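Local structure of putative Lipoprotein (Shewanella oneidensis, 3U24) at residues Ala31-Leu36 / Lys429-Asn434; Asp35-Ser40 / Ser47-Asn52; Ala73-Leu78 / Leu100-Ala105; Glu90-His95 / Leu556-Ala561. The protein is of unknown function but binds zinc and calcium ions and belongs to the DUF885 family of the Peptidase_MA clan. All blocks are in the same frame, centred on the assembly; numbering follows the deposited sequence. Where two conformers were deposited one is given.

Interaction 1. Residues Ala31-Leu36 / Lys429-Asn434. With ZN (zinc ion), chain H.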
loop_
_atom_site.group_PDB
_atom_site.type_symbol
_atom_site.label_atom_id
_atom_site.label_comp_id
_atom_site.label_asym_id
_atom_site.label_seq_id
_atom_site.Cartn_x
_atom_site.Cartn_y
_atom_site.Cartn_z
ATOM N N ALA A 31 0.073 13.618 -23.206
ATOM C CA ALA A 31 -0.596 12.789 -24.210
ATOM C C ALA A 31 -0.616 11.321 -23.789
ATOM O O ALA A 31 -1.556 10.605 -24.079
ATOM C CB ALA A 31 0.071 12.933 -25.568
ATOM N N PHE A 32 0.415 10.874 -23.101
ATOM C CA PHE A 32 0.454 9.512 -22.641
ATOM C C PHE A 32 -0.693 9.227 -21.647
ATOM O O PHE A 32 -1.396 8.235 -21.744
ATOM C CB PHE A 32 1.797 9.214 -21.966
ATOM C CG PHE A 32 1.817 7.902 -21.265
ATOM C CD1 PHE A 32 1.965 6.759 -21.969
ATOM C CD2 PHE A 32 1.624 7.827 -19.915
ATOM C CE1 PHE A 32 1.953 5.531 -21.357
ATOM C CE2 PHE A 32 1.608 6.612 -19.276
ATOM C CZ PHE A 32 1.764 5.462 -20.010
ATOM N N ILE A 33 -0.831 10.077 -20.650
ATOM C CA ILE A 33 -1.911 9.957 -19.676
ATOM C C ILE A 33 -3.259 10.042 -20.394
ATOM O O ILE A 33 -4.140 9.216 -20.159
ATOM C CB ILE A 33 -1.785 11.026 -18.557
ATOM C CG1 ILE A 33 -0.517 10.759 -17.706
ATOM C CG2 ILE A 33 -3.048 11.105 -17.690
ATOM C CD1 ILE A 33 -0.426 9.324 -17.234
ATOM N N ASP A 34 -3.427 10.996 -21.303
ATOM C CA ASP A 34 -4.652 10.998 -22.084
ATOM C C ASP A 34 -4.930 9.672 -22.804
ATOM O O ASP A 34 -6.060 9.182 -22.765
ATOM C CB ASP A 34 -4.668 12.144 -23.054
ATOM C CG ASP A 34 -4.864 13.490 -22.356
ATOM O OD1 ASP A 34 -5.289 13.501 -21.168
ATOM O OD2 ASP A 34 -4.595 14.527 -23.010
ATOM N N ASP A 35 -3.903 9.071 -23.401
ATOM C CA ASP A 35 -4.079 7.823 -24.078
ATOM C C ASP A 35 -4.345 6.700 -23.113
ATOM O O ASP A 35 -5.090 5.807 -23.443
ATOM C CB ASP A 35 -2.854 7.471 -24.918
ATOM C CG ASP A 35 -2.692 8.398 -26.100
ATOM O OD1 ASP A 35 -3.693 9.057 -26.428
ATOM O OD2 ASP A 35 -1.578 8.483 -26.694
ATOM N N LEU A 36 -3.737 6.737 -21.933
ATOM C CA LEU A 36 -3.962 5.694 -20.950
ATOM C C LEU A 36 -5.415 5.722 -20.543
ATOM O O LEU A 36 -6.017 4.687 -20.451
ATOM C CB LEU A 36 -3.053 5.837 -19.731
ATOM C CG LEU A 36 -3.091 4.701 -18.721
ATOM C CD1 LEU A 36 -2.683 3.382 -19.347
ATOM C CD2 LEU A 36 -2.256 5.070 -17.486
ATOM N N LYS A 429 4.232 11.090 -11.427
ATOM C CA LYS A 429 4.637 10.668 -10.091
ATOM C C LYS A 429 3.457 10.538 -9.172
ATOM O O LYS A 429 3.448 9.655 -8.327
ATOM C CB LYS A 429 5.628 11.632 -9.441
ATOM C CG LYS A 429 6.957 11.748 -10.151
ATOM C CD LYS A 429 8.008 12.404 -9.254
ATOM C CE LYS A 429 7.682 13.852 -8.941
ATOM N NZ LYS A 429 8.948 14.608 -8.810
ATOM N N SER A 430 2.472 11.420 -9.302
ATOM C CA SER A 430 1.298 11.346 -8.444
ATOM C C SER A 430 0.518 10.063 -8.728
ATOM O O SER A 430 0.118 9.404 -7.819
ATOM C CB SER A 430 0.406 12.578 -8.610
ATOM O OG SER A 430 1.080 13.725 -8.131
ATOM N N LEU A 431 0.393 9.674 -9.995
ATOM C CA LEU A 431 -0.325 8.459 -10.360
ATOM C C LEU A 431 0.469 7.183 -10.169
ATOM O O LEU A 431 -0.087 6.161 -9.786
ATOM C CB LEU A 431 -0.772 8.548 -11.816
ATOM C CG LEU A 431 -1.719 9.688 -12.188
ATOM C CD1 LEU A 431 -1.900 9.794 -13.714
ATOM C CD2 LEU A 431 -3.059 9.520 -11.499
ATOM N N PHE A 432 1.764 7.199 -10.458
ATOM C CA PHE A 432 2.507 5.943 -10.557
ATOM C C PHE A 432 3.755 5.930 -9.754
ATOM O O PHE A 432 4.697 5.247 -10.118
ATOM C CB PHE A 432 2.893 5.645 -11.997
ATOM C CG PHE A 432 1.756 5.717 -12.924
ATOM C CD1 PHE A 432 0.693 4.874 -12.768
ATOM C CD2 PHE A 432 1.736 6.627 -13.928
ATOM C CE1 PHE A 432 -0.391 4.950 -13.609
ATOM C CE2 PHE A 432 0.663 6.714 -14.788
ATOM C CZ PHE A 432 -0.419 5.895 -14.609
ATOM N N GLY A 433 3.732 6.618 -8.624
ATOM C CA GLY A 433 4.909 6.747 -7.771
ATOM C C GLY A 433 5.223 5.480 -7.013
ATOM O O GLY A 433 4.432 4.577 -6.983
ATOM N N ASN A 434 6.381 5.439 -6.378
ATOM C CA ASN A 434 6.918 4.191 -5.824
ATOM C C ASN A 434 6.567 4.045 -4.376
ATOM O O ASN A 434 6.994 4.822 -3.563
ATOM C CB ASN A 434 8.442 4.198 -6.031
ATOM C CG ASN A 434 9.108 2.934 -5.610
ATOM O OD1 ASN A 434 9.692 2.868 -4.530
ATOM N ND2 ASN A 434 9.054 1.927 -6.457
HETATM ZN ZN ZN H . -3.943 10.412 -28.259
HETATM O O HOH W 1 -2.775 11.889 -26.877
HETATM O O HOH W 2 -1.586 10.445 -29.235
#
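Two first torsions bring Leu36 and Phe432 together. In Leu36, CG lies anti to the backbone N (chi1 -173°), which carries the branched end out from helix 25-39; in Phe432, CG lies anti to the carbonyl carbon (chi1 -52°), and the ring comes from the opposite direction, from the segment 429-434. CD2 of Leu36 reaches CZ of Phe432 at 3.5 Å, approaching the ring obliquely. A second methyl meets the same ring at its edge, in the ring plane: CD1 of Ile33 stands 3.7 Å from CE2 of Phe432. This methyl also meets CD1 of Leu431 tip to tip, at 3.8 Å. The nearest CA atoms across the contact, those of Ile33 and Leu431, are 9.6 Å apart, a gap that suits long aliphatic chains and a phenyl ring. Leu431 has a further task, because its CB sits 3.6 Å above the Phe432 ring plane, over the ring centre, and so backs one face of the ring. Around the contact, Leu100 of helix 88-111 touches Phe432, Phe70 and Trp43 pack on Leu36, and Pro368 lies against Leu431. Asp35 takes no part in this packing; its OD1 binds a zinc ion at 2.3 Å, while OD2 accepts hydrogen bonds from Gln74 and from a water on the metal. No hydrogen bond joins the two segments, so the contact depends on the fit of methyl groups and ring and on their partial withdrawal from water, and helix 25-39 keeps its polar, metal-binding chemistry for another side.

Interaction 2. Residues Asp35-Ser40 / Ser47-Asn52. With ZN (zinc ion), chain H; ZN (zinc ion), chain B; EDO (1,2-ethanediol), chain X.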
loop_
_atom_site.group_PDB
_atom_site.type_symbol
_atom_site.label_atom_id
_atom_site.label_comp_id
_atom_site.label_asym_id
_atom_site.label_seq_id
_atom_site.Cartn_x
_atom_site.Cartn_y
_atom_site.Cartn_z
ATOM N N ASP A 35 -3.903 9.071 -23.401
ATOM C CA ASP A 35 -4.079 7.823 -24.078
ATOM C C ASP A 35 -4.345 6.700 -23.113
ATOM O O ASP A 35 -5.090 5.807 -23.443
ATOM C CB ASP A 35 -2.854 7.471 -24.918
ATOM C CG ASP A 35 -2.692 8.398 -26.100
ATOM O OD1 ASP A 35 -3.693 9.057 -26.428
ATOM O OD2 ASP A 35 -1.578 8.483 -26.694
ATOM N N LEU A 36 -3.737 6.737 -21.933
ATOM C CA LEU A 36 -3.962 5.694 -20.950
ATOM C C LEU A 36 -5.415 5.722 -20.543
ATOM O O LEU A 36 -6.017 4.687 -20.451
ATOM C CB LEU A 36 -3.053 5.837 -19.731
ATOM C CG LEU A 36 -3.091 4.701 -18.721
ATOM C CD1 LEU A 36 -2.683 3.382 -19.347
ATOM C CD2 LEU A 36 -2.256 5.070 -17.486
ATOM N N TRP A 37 -5.982 6.906 -20.357
ATOM C CA TRP A 37 -7.366 7.016 -19.954
ATOM C C TRP A 37 -8.381 6.644 -21.027
ATOM O O TRP A 37 -9.478 6.155 -20.702
ATOM C CB TRP A 37 -7.670 8.402 -19.450
ATOM C CG TRP A 37 -6.937 8.858 -18.216
ATOM C CD1 TRP A 37 -6.794 10.163 -17.812
ATOM C CD2 TRP A 37 -6.251 8.058 -17.193
ATOM N NE1 TRP A 37 -6.115 10.226 -16.639
ATOM C CE2 TRP A 37 -5.757 9.006 -16.217
ATOM C CE3 TRP A 37 -6.022 6.703 -16.984
ATOM C CZ2 TRP A 37 -5.032 8.614 -15.107
ATOM C CZ3 TRP A 37 -5.296 6.307 -15.841
ATOM C CH2 TRP A 37 -4.814 7.246 -14.930
ATOM N N GLN A 38 -8.021 6.834 -22.280
ATOM C CA GLN A 38 -8.820 6.383 -23.416
ATOM C C GLN A 38 -8.832 4.865 -23.509
ATOM O O GLN A 38 -9.835 4.303 -23.870
ATOM C CB GLN A 38 -8.266 7.007 -24.709
ATOM C CG GLN A 38 -8.812 6.471 -26.022
ATOM C CD GLN A 38 -8.327 7.308 -27.232
ATOM O OE1 GLN A 38 -7.306 6.981 -27.874
ATOM N NE2 GLN A 38 -9.032 8.423 -27.517
ATOM N N LEU A 39 -7.708 4.213 -23.196
ATOM C CA LEU A 39 -7.628 2.757 -23.141
ATOM C C LEU A 39 -8.380 2.199 -21.957
ATOM O O LEU A 39 -9.017 1.156 -22.066
ATOM C CB LEU A 39 -6.174 2.292 -23.035
ATOM C CG LEU A 39 -5.929 0.822 -22.712
ATOM C CD1 LEU A 39 -6.205 -0.034 -23.941
ATOM C CD2 LEU A 39 -4.525 0.622 -22.184
ATOM N N SER A 40 -8.287 2.866 -20.814
ATOM C CA SER A 40 -8.917 2.368 -19.585
ATOM C C SER A 40 -9.631 3.471 -18.806
ATOM O O SER A 40 -9.112 4.085 -17.872
ATOM C CB SER A 40 -7.855 1.732 -18.727
ATOM O OG SER A 40 -8.428 1.372 -17.510
ATOM N N SER A 47 -8.478 7.037 -10.609
ATOM C CA SER A 47 -7.483 8.090 -10.389
ATOM C C SER A 47 -8.127 9.445 -10.132
ATOM O O SER A 47 -7.458 10.417 -9.772
ATOM C CB SER A 47 -6.549 8.165 -11.587
ATOM O OG SER A 47 -5.922 6.897 -11.752
ATOM N N GLY A 48 -9.439 9.520 -10.326
ATOM C CA GLY A 48 -10.170 10.728 -9.995
ATOM C C GLY A 48 -10.507 11.525 -11.224
ATOM O O GLY A 48 -10.927 12.685 -11.107
ATOM N N LYS A 49 -10.346 10.945 -12.412
ATOM C CA LYS A 49 -10.747 11.654 -13.625
ATOM C C LYS A 49 -11.822 10.865 -14.369
ATOM O O LYS A 49 -11.611 9.720 -14.808
ATOM C CB LYS A 49 -9.550 11.935 -14.542
ATOM C CG LYS A 49 -9.825 13.070 -15.522
ATOM C CD LYS A 49 -8.768 13.218 -16.592
ATOM C CE LYS A 49 -9.209 14.209 -17.670
ATOM N NZ LYS A 49 -9.703 15.481 -17.087
ATOM N N HIS A 50 -12.966 11.518 -14.535
ATOM C CA HIS A 50 -14.187 10.902 -15.057
ATOM C C HIS A 50 -14.248 11.074 -16.537
ATOM O O HIS A 50 -15.002 11.880 -17.015
ATOM C CB HIS A 50 -15.426 11.535 -14.374
ATOM C CG HIS A 50 -15.471 11.265 -12.896
ATOM N ND1 HIS A 50 -16.163 10.240 -12.369
ATOM C CD2 HIS A 50 -14.786 11.859 -11.837
ATOM C CE1 HIS A 50 -15.952 10.186 -11.040
ATOM N NE2 HIS A 50 -15.106 11.165 -10.717
ATOM N N VAL A 51 -13.457 10.318 -17.278
ATOM C CA VAL A 51 -13.397 10.477 -18.725
ATOM C C VAL A 51 -14.577 9.772 -19.397
ATOM O O VAL A 51 -15.113 10.292 -20.379
ATOM C CB VAL A 51 -12.092 9.928 -19.316
ATOM C CG1 VAL A 51 -10.910 10.447 -18.551
ATOM C CG2 VAL A 51 -12.081 8.440 -19.191
ATOM N N ASN A 52 -14.985 8.601 -18.895
ATOM C CA ASN A 52 -16.129 7.900 -19.483
ATOM C C ASN A 52 -16.652 6.851 -18.517
ATOM O O ASN A 52 -16.430 5.657 -18.678
ATOM C CB ASN A 52 -15.713 7.304 -20.847
ATOM C CG ASN A 52 -16.888 6.843 -21.698
ATOM O OD1 ASN A 52 -16.682 6.414 -22.816
ATOM N ND2 ASN A 52 -18.095 6.859 -21.157
HETATM ZN ZN ZN H . -3.943 10.412 -28.259
HETATM ZN ZN ZN B . -14.525 11.730 -8.700
HETATM C C1 EDO X . -13.694 5.248 -24.003
HETATM O O1 EDO X . -13.006 4.285 -24.799
HETATM C C2 EDO X . -12.705 6.308 -23.559
HETATM O O2 EDO X . -13.244 7.593 -23.902
HETATM O O HOH W 2 -1.586 10.445 -29.235
HETATM O O HOH W 3 -13.854 9.927 -8.404
HETATM O O HOH W 4 -13.597 14.005 -8.883
HETATM O O HOH W 5 -15.684 13.563 -9.370
HETATM O O HOH W 1 -2.775 11.889 -26.877
#
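Helix 25-39 and the loop that follows helix 41-47 draw closest at Trp37 and Val51, whose CA atoms are 7.1 Å apart, after Gly48, with positive phi (103°), has ended the short helix in a Schellman motif. Trp37 is the residue on the helix that does the touching: CG stands beside the backbone N, anti to the carbonyl carbon (chi1 -63°), which turns the broad indole to three loop side chains. At the six-membered end, OG of Ser47 lies 3.4 Å from CH2 of Trp37; this small hydroxyl fits closely against the ring and has its hydrogen bond with Trp43 O. At the five-membered end, the aliphatic part of Lys49 crosses the indole at about a right angle, CD of Lys49 being 3.8 Å from CD1 of Trp37, and the amine then leads away. Val51 packs near the backbone, with CG1 at 3.9 Å from CB of Trp37. The indole NE1 is hydrogen-bonded to Tyr369. Replacing Trp37 by an alanine would probably leave Ser47 and Lys49 without the surface they pack on and Tyr369 without its partner. The whole is two consecutive helices joined at Ser40, the N-cap of helix 41-47, and then a loop bearing a zinc site in which His50 NE2 binds the metal at 2.2 Å beside Glu133 and waters.

Interaction 3. Residues Ala73-Leu78 / Leu100-Ala105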
loop_
_atom_site.group_PDB
_atom_site.type_symbol
_atom_site.label_atom_id
_atom_site.label_comp_id
_atom_site.label_asym_id
_atom_site.label_seq_id
_atom_site.Cartn_x
_atom_site.Cartn_y
_atom_site.Cartn_z
ATOM N N ALA A 73 2.965 1.018 -28.956
ATOM C CA ALA A 73 2.990 2.356 -29.548
ATOM C C ALA A 73 3.585 3.388 -28.575
ATOM O O ALA A 73 4.281 4.322 -29.014
ATOM C CB ALA A 73 1.588 2.814 -29.998
ATOM N N GLN A 74 3.305 3.261 -27.278
ATOM C CA GLN A 74 3.800 4.274 -26.335
ATOM C C GLN A 74 5.269 4.051 -26.087
ATOM O O GLN A 74 6.053 5.014 -26.016
ATOM C CB GLN A 74 3.048 4.291 -25.040
ATOM C CG GLN A 74 1.570 4.581 -25.196
ATOM C CD GLN A 74 1.276 5.959 -25.758
ATOM O OE1 GLN A 74 2.027 6.913 -25.524
ATOM N NE2 GLN A 74 0.193 6.059 -26.509
ATOM N N GLN A 75 5.671 2.795 -26.001
ATOM C CA GLN A 75 7.111 2.518 -25.939
ATOM C C GLN A 75 7.873 3.107 -27.115
ATOM O O GLN A 75 8.956 3.648 -26.914
ATOM C CB GLN A 75 7.400 1.024 -25.894
ATOM C CG GLN A 75 7.339 0.474 -24.487
ATOM C CD GLN A 75 7.402 -1.042 -24.455
ATOM O OE1 GLN A 75 7.161 -1.742 -25.477
ATOM N NE2 GLN A 75 7.739 -1.563 -23.294
ATOM N N ALA A 76 7.319 3.029 -28.326
ATOM C CA ALA A 76 8.051 3.545 -29.503
ATOM C C ALA A 76 8.113 5.086 -29.461
ATOM O O ALA A 76 9.117 5.660 -29.855
ATOM C CB ALA A 76 7.475 3.040 -30.829
ATOM N N LYS A 77 7.081 5.732 -28.917
ATOM C CA LYS A 77 7.110 7.176 -28.691
ATOM C C LYS A 77 8.147 7.563 -27.620
ATOM O O LYS A 77 8.881 8.548 -27.782
ATOM C CB LYS A 77 5.740 7.686 -28.268
ATOM C CG LYS A 77 4.715 7.710 -29.386
ATOM C CD LYS A 77 3.334 8.098 -28.847
ATOM C CE LYS A 77 2.336 8.390 -29.968
ATOM N NZ LYS A 77 0.985 8.677 -29.407
ATOM N N LEU A 78 8.235 6.768 -26.553
ATOM C CA LEU A 78 9.238 6.990 -25.529
ATOM C C LEU A 78 10.629 6.982 -26.094
ATOM O O LEU A 78 11.441 7.831 -25.728
ATOM C CB LEU A 78 9.241 5.914 -24.446
ATOM C CG LEU A 78 8.676 6.147 -23.080
ATOM C CD1 LEU A 78 9.098 4.995 -22.122
ATOM C CD2 LEU A 78 9.061 7.513 -22.557
ATOM N N LEU A 100 6.152 1.096 -16.017
ATOM C CA LEU A 100 4.734 0.797 -16.040
ATOM C C LEU A 100 4.370 0.043 -17.334
ATOM O O LEU A 100 3.664 -0.982 -17.302
ATOM C CB LEU A 100 3.910 2.079 -15.937
ATOM C CG LEU A 100 2.394 1.935 -16.067
ATOM C CD1 LEU A 100 1.864 1.263 -14.807
ATOM C CD2 LEU A 100 1.797 3.315 -16.317
ATOM N N LEU A 101 4.861 0.537 -18.467
ATOM C CA LEU A 101 4.602 -0.123 -19.737
ATOM C C LEU A 101 5.133 -1.576 -19.747
ATOM O O LEU A 101 4.410 -2.513 -20.124
ATOM C CB LEU A 101 5.120 0.711 -20.941
ATOM C CG LEU A 101 4.396 2.053 -21.236
ATOM C CD1 LEU A 101 5.095 2.873 -22.335
ATOM C CD2 LEU A 101 2.919 1.849 -21.568
ATOM N N SER A 102 6.370 -1.788 -19.339
ATOM C CA SER A 102 6.920 -3.133 -19.355
ATOM C C SER A 102 6.126 -4.036 -18.438
ATOM O O SER A 102 5.897 -5.189 -18.736
ATOM C CB SER A 102 8.407 -3.147 -18.950
ATOM O OG SER A 102 9.170 -2.501 -19.945
ATOM N N SER A 103 5.693 -3.524 -17.318
ATOM C CA SER A 103 4.982 -4.377 -16.395
ATOM C C SER A 103 3.565 -4.701 -16.865
ATOM O O SER A 103 3.083 -5.770 -16.596
ATOM C CB SER A 103 4.982 -3.785 -15.004
ATOM O OG SER A 103 4.094 -2.710 -14.969
HETATM N N MSE A 104 2.914 -3.796 -17.566
HETATM C CA MSE A 104 1.623 -4.113 -18.225
HETATM C C MSE A 104 1.743 -5.271 -19.208
HETATM O O MSE A 104 0.934 -6.216 -19.166
HETATM C CB MSE A 104 0.988 -2.899 -18.915
HETATM C CG MSE A 104 0.529 -1.794 -17.933
HETATM SE SE MSE A 104 0.157 -0.048 -18.784
HETATM C CE MSE A 104 -1.273 -0.676 -19.957
ATOM N N ALA A 105 2.739 -5.204 -20.086
ATOM C CA ALA A 105 2.966 -6.241 -21.071
ATOM C C ALA A 105 3.216 -7.582 -20.380
ATOM O O ALA A 105 2.665 -8.617 -20.770
ATOM C CB ALA A 105 4.129 -5.882 -21.994
HETATM O O HOH W 6 8.833 -0.117 -21.683
#
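Van der Waals packing between the helices centres on Leu101, whose CD1 methyl lies 3.7 Å from CB of Gln74 and 3.7 Å from the backbone N of Gln75. The side chain of Gln75 slides past that of Leu101 in the opposite direction, bringing its CG to 3.9 Å from the same CD1. A leucine suits this place because its branched end can rest against a helix surface, and the glutamines offer their methylenes to it. The two segments belong to an antiparallel alpha-helical hairpin made by helices 61-79 and 88-111; here the segment axes run at 154° and approach to 10.6 Å. Polar contacts lie at the margin. OG of Ser102 donates to a water at 3.0 Å; the same water lies near NE2 of Gln75, too close for that bond to be certain. With an alanine in place of Gln75, Leu101 CD1 would probably lose the CG methylene it packs on and Ser102 the amide beside its hydroxyl. Gln74 bends at chi2 (-63°), which turns its amide away from Leu101, and NE2 donates to Asp35 on helix 25-39. Within helix 88-111, OG of Ser103 donates to O of Leu100 at 2.9 Å, tilted from the carbonyl plane, and Met104 N uses the same oxygen.

Interaction 4. Residues Glu90-His95 / Leu556-Ala561. With ZN (zinc ion), chain C.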
loop_
_atom_site.group_PDB
_atom_site.type_symbol
_atom_site.label_atom_id
_atom_site.label_comp_id
_atom_site.label_asym_id
_atom_site.label_seq_id
_atom_site.Cartn_x
_atom_site.Cartn_y
_atom_site.Cartn_z
ATOM N N GLU A 90 11.714 15.020 -15.470
ATOM C CA GLU A 90 11.339 14.353 -16.694
ATOM C C GLU A 90 11.966 12.959 -16.760
ATOM O O GLU A 90 11.327 12.009 -17.239
ATOM C CB GLU A 90 11.737 15.184 -17.897
ATOM C CG GLU A 90 10.889 16.430 -18.090
ATOM C CD GLU A 90 11.447 17.348 -19.146
ATOM O OE1 GLU A 90 12.648 17.154 -19.493
ATOM O OE2 GLU A 90 10.704 18.265 -19.633
ATOM N N THR A 91 13.189 12.811 -16.246
ATOM C CA THR A 91 13.832 11.505 -16.326
ATOM C C THR A 91 13.151 10.529 -15.365
ATOM O O THR A 91 12.961 9.363 -15.671
ATOM C CB THR A 91 15.380 11.575 -16.165
ATOM O OG1 THR A 91 15.926 10.303 -16.547
ATOM C CG2 THR A 91 15.801 11.856 -14.768
ATOM N N ILE A 92 12.712 11.030 -14.228
ATOM C CA ILE A 92 11.874 10.215 -13.310
ATOM C C ILE A 92 10.578 9.774 -13.989
ATOM O O ILE A 92 10.278 8.576 -14.027
ATOM C CB ILE A 92 11.610 10.928 -11.981
ATOM C CG1 ILE A 92 12.944 11.028 -11.199
ATOM C CG2 ILE A 92 10.540 10.171 -11.183
ATOM C CD1 ILE A 92 12.951 12.108 -10.134
ATOM N N ASP A 93 9.860 10.716 -14.591
ATOM C CA ASP A 93 8.662 10.371 -15.351
ATOM C C ASP A 93 8.942 9.368 -16.491
ATOM O O ASP A 93 8.153 8.428 -16.707
ATOM C CB ASP A 93 7.966 11.625 -15.887
ATOM C CG ASP A 93 7.401 12.514 -14.758
ATOM O OD1 ASP A 93 7.463 12.084 -13.589
ATOM O OD2 ASP A 93 6.915 13.630 -15.034
ATOM N N TYR A 94 10.054 9.562 -17.197
ATOM C CA TYR A 94 10.424 8.686 -18.288
ATOM C C TYR A 94 10.509 7.256 -17.749
ATOM O O TYR A 94 9.891 6.350 -18.300
ATOM C CB TYR A 94 11.775 9.105 -18.912
ATOM C CG TYR A 94 12.240 8.244 -20.059
ATOM C CD1 TYR A 94 12.714 6.968 -19.849
ATOM C CD2 TYR A 94 12.224 8.722 -21.366
ATOM C CE1 TYR A 94 13.132 6.178 -20.906
ATOM C CE2 TYR A 94 12.674 7.946 -22.414
ATOM C CZ TYR A 94 13.111 6.666 -22.172
ATOM O OH TYR A 94 13.548 5.874 -23.212
ATOM N N HIS A 95 11.262 7.074 -16.663
ATOM C CA HIS A 95 11.469 5.752 -16.123
ATOM C C HIS A 95 10.219 5.120 -15.522
ATOM O O HIS A 95 9.970 3.914 -15.692
ATOM C CB HIS A 95 12.651 5.750 -15.159
ATOM C CG HIS A 95 13.952 5.875 -15.853
ATOM N ND1 HIS A 95 14.465 7.087 -16.257
ATOM C CD2 HIS A 95 14.828 4.910 -16.299
ATOM C CE1 HIS A 95 15.635 6.882 -16.878
ATOM N NE2 HIS A 95 15.870 5.551 -16.884
ATOM N N LEU A 556 14.369 14.267 -0.297
ATOM C CA LEU A 556 12.944 14.443 -0.402
ATOM C C LEU A 556 12.534 15.324 -1.586
ATOM O O LEU A 556 11.347 15.444 -1.855
ATOM C CB LEU A 556 12.366 15.022 0.878
ATOM C CG LEU A 556 12.551 14.201 2.144
ATOM C CD1 LEU A 556 12.340 15.043 3.386
ATOM C CD2 LEU A 556 11.629 12.981 2.110
ATOM N N SER A 557 13.478 15.872 -2.334
ATOM C CA SER A 557 13.139 16.897 -3.336
ATOM C C SER A 557 12.668 16.273 -4.629
ATOM O O SER A 557 12.070 16.951 -5.414
ATOM C CB SER A 557 14.332 17.826 -3.650
ATOM O OG SER A 557 15.427 17.121 -4.230
ATOM N N TYR A 558 12.896 14.983 -4.831
ATOM C CA TYR A 558 12.513 14.305 -6.063
ATOM C C TYR A 558 11.086 13.738 -6.030
ATOM O O TYR A 558 10.581 13.267 -7.050
ATOM C CB TYR A 558 13.514 13.165 -6.327
ATOM C CG TYR A 558 14.926 13.664 -6.518
ATOM C CD1 TYR A 558 15.367 14.058 -7.769
ATOM C CD2 TYR A 558 15.784 13.795 -5.463
ATOM C CE1 TYR A 558 16.638 14.527 -7.963
ATOM C CE2 TYR A 558 17.068 14.269 -5.645
ATOM C CZ TYR A 558 17.487 14.617 -6.895
ATOM O OH TYR A 558 18.757 15.108 -7.096
ATOM N N GLY A 559 10.443 13.776 -4.872
ATOM C CA GLY A 559 9.136 13.140 -4.719
ATOM C C GLY A 559 9.247 11.620 -4.696
ATOM O O GLY A 559 10.322 11.059 -4.481
ATOM N N SER A 560 8.137 10.966 -5.002
ATOM C CA SER A 560 7.972 9.530 -4.823
ATOM C C SER A 560 8.605 8.661 -5.946
ATOM O O SER A 560 7.982 7.763 -6.485
ATOM C CB SER A 560 6.461 9.262 -4.668
ATOM O OG SER A 560 5.936 10.094 -3.584
ATOM N N ALA A 561 9.849 8.947 -6.285
ATOM C CA ALA A 561 10.590 8.155 -7.245
ATOM C C ALA A 561 11.191 6.988 -6.473
ATOM O O ALA A 561 11.421 7.097 -5.287
ATOM C CB ALA A 561 11.719 8.950 -7.913
HETATM ZN ZN ZN C . 17.411 4.702 -17.805
HETATM O O HOH W 7 19.295 6.355 -18.190
#
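Ile92 meets the loop with two branches. Its CG2 methyl touches CB of Ala561 at 3.7 Å, and its CD1 lies 3.9 Å from CD1 of Tyr558, near the root of the ring; the isoleucine and tyrosine side chains cross at about a right angle. With CG1 anti to the carbonyl carbon (chi1 -68°), CG2 falls anti to the backbone N; CG2 then serves Ala561, and CD1 serves mainly Tyr558. A beta-branched residue suits this, and so does the small alanine, since the CA atoms of Ile92 and Ala561 are 6.5 Å apart. The loop is shaped to present these groups: Gly559 has positive phi, and Ser560 is the centre of an inverse gamma turn with a weak bond from Ala561 N to Gly559 O. Further out, Leu569 of helix 563-571 packs on both Ile92 and Tyr558, Tyr558 OH is hydrogen-bonded to Lys554, and the Tyr558 carbonyl accepts from Lys429. On another side of helix 88-111, His95 NE2 binds a zinc ion at 2.0 Å. Its other nitrogen, ND1, donates to O of Thr91 at 2.8 Å, nearly straight at 167° and in the imidazole plane, though above the carbonyl plane; His95 N reaches this oxygen from the opposite face. The bond fixes the rotation of the imidazole and aims NE2 at the metal; the metal in turn probably makes ND1 a stronger donor. The contact across the segments is itself apolar and buried, and without directional bonds it depends on complementary shape.

In the fold
The contacts lie around helices 25-39 and 88-111. Interactions 1 and 2 share helix 25-39 and merge where Leu431 packs on Trp37 and Ser47; interactions 3 and 4 share helix 88-111. Interactions 1 and 4 each join a segment near the start of the chain to one far along it, and are tied to each other by Lys429 and Asn434 bonding to the loop of Tyr558 and Ser560. Only interaction 4 has all its touching residues buried. Of the partly buried three, interaction 1 stays apolar, while polar groups enter the other two: a serine hydroxyl and a lysine chain in interaction 2, a water beside Ser102 and Gln75 in interaction 3.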